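Side-chain contact in Esterase/lipase (Uncultured bacterium, PDB 3K6K), which probably hydrolyses carboxylic ester bonds as a bacterial homologue of hormone-sensitive lipase: residues R150-G155 with C301-A306. Residues are numbered along the deposited sequence; the frame is centred on the assembly and turned at random.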
loop_
_atom_site.group_PDB
_atom_site.type_symbol
_atom_site.label_atom_id
_atom_site.label_comp_id
_atom_site.label_asym_id
_atom_site.label_seq_id
_atom_site.Cartn_x
_atom_site.Cartn_y
_atom_site.Cartn_z
ATOM N N ARG A 150 -7.687 22.861 -0.795
ATOM C CA ARG A 150 -8.837 22.374 -1.482
ATOM C C ARG A 150 -8.472 21.805 -2.841
ATOM O O ARG A 150 -9.324 21.565 -3.661
ATOM C CB ARG A 150 -9.987 23.409 -1.459
ATOM C CG ARG A 150 -11.010 23.106 -0.296
ATOM C CD ARG A 150 -11.930 24.278 0.089
ATOM N NE ARG A 150 -11.321 25.559 -0.299
ATOM C CZ ARG A 150 -11.694 26.754 0.158
ATOM N NH1 ARG A 150 -12.696 26.848 1.055
ATOM N NH2 ARG A 150 -11.051 27.851 -0.279
ATOM N N ILE A 151 -7.198 21.502 -3.007
ATOM C CA ILE A 151 -6.696 20.955 -4.235
ATOM C C ILE A 151 -6.113 19.585 -3.983
ATOM O O ILE A 151 -5.343 19.409 -3.020
ATOM C CB ILE A 151 -5.642 21.854 -4.843
ATOM C CG1 ILE A 151 -6.249 23.244 -5.090
ATOM C CG2 ILE A 151 -5.147 21.293 -6.157
ATOM C CD1 ILE A 151 -5.185 24.246 -5.455
ATOM N N ILE A 152 -6.523 18.624 -4.827
ATOM C CA ILE A 152 -5.848 17.342 -5.000
ATOM C C ILE A 152 -5.137 17.256 -6.364
ATOM O O ILE A 152 -5.616 17.781 -7.376
ATOM C CB ILE A 152 -6.856 16.203 -4.927
ATOM C CG1 ILE A 152 -7.562 16.169 -3.544
ATOM C CG2 ILE A 152 -6.157 14.902 -5.261
ATOM C CD1 ILE A 152 -6.663 15.575 -2.366
ATOM N N ILE A 153 -4.011 16.569 -6.415
ATOM C CA ILE A 153 -3.329 16.401 -7.683
ATOM C C ILE A 153 -3.387 14.917 -8.016
ATOM O O ILE A 153 -2.966 14.093 -7.192
ATOM C CB ILE A 153 -1.890 16.807 -7.624
ATOM C CG1 ILE A 153 -1.722 18.047 -6.772
ATOM C CG2 ILE A 153 -1.336 16.982 -8.995
ATOM C CD1 ILE A 153 -2.132 19.348 -7.411
ATOM N N ALA A 154 -3.916 14.613 -9.222
ATOM C CA ALA A 154 -4.216 13.259 -9.669
ATOM C C ALA A 154 -3.692 13.030 -11.083
ATOM O O ALA A 154 -3.424 13.959 -11.811
ATOM C CB ALA A 154 -5.694 13.014 -9.612
ATOM N N GLY A 155 -3.552 11.784 -11.481
ATOM C CA GLY A 155 -2.881 11.485 -12.744
ATOM C C GLY A 155 -2.539 10.003 -12.875
ATOM O O GLY A 155 -2.359 9.299 -11.859
ATOM N N CYS A 301 -12.454 8.536 -4.720
ATOM C CA CYS A 301 -13.282 9.711 -4.474
ATOM C C CYS A 301 -13.545 9.848 -2.984
ATOM O O CYS A 301 -13.460 10.943 -2.451
ATOM C CB CYS A 301 -14.572 9.720 -5.324
ATOM S SG CYS A 301 -14.203 10.105 -7.095
ATOM N N HIS A 302 -13.836 8.748 -2.317
ATOM C CA HIS A 302 -13.994 8.801 -0.887
ATOM C C HIS A 302 -12.708 9.414 -0.265
ATOM O O HIS A 302 -12.764 10.311 0.608
ATOM C CB HIS A 302 -14.273 7.399 -0.338
ATOM C CG HIS A 302 -14.837 7.392 1.052
ATOM N ND1 HIS A 302 -16.189 7.541 1.309
ATOM C CD2 HIS A 302 -14.240 7.245 2.265
ATOM C CE1 HIS A 302 -16.401 7.485 2.616
ATOM N NE2 HIS A 302 -15.235 7.316 3.220
ATOM N N TRP A 303 -11.553 8.936 -0.717
ATOM C CA TRP A 303 -10.306 9.430 -0.222
ATOM C C TRP A 303 -10.245 10.911 -0.476
ATOM O O TRP A 303 -9.926 11.698 0.427
ATOM C CB TRP A 303 -9.167 8.771 -0.930
ATOM C CG TRP A 303 -7.847 8.957 -0.261
ATOM C CD1 TRP A 303 -7.294 8.169 0.769
ATOM C CD2 TRP A 303 -6.849 9.915 -0.598
ATOM N NE1 TRP A 303 -6.037 8.647 1.089
ATOM C CE2 TRP A 303 -5.743 9.704 0.263
ATOM C CE3 TRP A 303 -6.773 10.921 -1.538
ATOM C CZ2 TRP A 303 -4.565 10.477 0.169
ATOM C CZ3 TRP A 303 -5.640 11.688 -1.601
ATOM C CH2 TRP A 303 -4.538 11.460 -0.759
ATOM N N ILE A 304 -10.530 11.294 -1.704
ATOM C CA ILE A 304 -10.353 12.659 -2.046
ATOM C C ILE A 304 -11.259 13.483 -1.174
ATOM O O ILE A 304 -10.818 14.384 -0.483
ATOM C CB ILE A 304 -10.599 12.963 -3.540
ATOM C CG1 ILE A 304 -9.387 12.550 -4.366
ATOM C CG2 ILE A 304 -10.851 14.485 -3.751
ATOM C CD1 ILE A 304 -9.668 12.508 -5.853
ATOM N N SER A 305 -12.539 13.136 -1.173
ATOM C CA SER A 305 -13.521 14.035 -0.615
ATOM C C SER A 305 -13.499 14.013 0.912
ATOM O O SER A 305 -14.317 14.690 1.541
ATOM C CB SER A 305 -14.919 13.751 -1.219
ATOM O OG SER A 305 -15.686 13.015 -0.301
ATOM N N ALA A 306 -12.566 13.265 1.500
ATOM C CA ALA A 306 -12.371 13.259 2.944
ATOM C C ALA A 306 -11.041 13.912 3.402
ATOM O O ALA A 306 -10.708 13.873 4.585
ATOM C CB ALA A 306 -12.488 11.869 3.484
#
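Ile152 packs its longer branch against two side chains of helix 291-305, with CG1 against the methyl CG2 of Ile304 at 3.7 Å and CD1 reaching the benzo part of the Trp303 indole, 4.1 Å from CZ3. The methyl approaches that ring on a slant. The short branch of Ile152 joins in as well, its CG2 lying 4.1 Å from CG1 of Ile304, so the two isoleucines meet along both branches rather than at a single point. Trp303 leaves the helix with a chi1 of -165° that turns CG away from the backbone N, which swings the six-membered ring in toward the strand while NE1 hydrogen-bonds to Glu272 and so helps fix the turn of the indole. No hydrogen bond crosses the contact; it is wholly apolar and buried, and Val182 of the neighbouring strand 180-184 touches all three side chains. With an alanine at Ile152, CZ3 of Trp303 and the Ile304 methyl would probably lose their partner on this strand, opening a gap between helix and sheet. This is the helix-on-sheet packing of the alpha/beta hydrolase fold: the C-terminal helix 291-305 lies against the central strand 151-156, which leads into the probable nucleophile elbow.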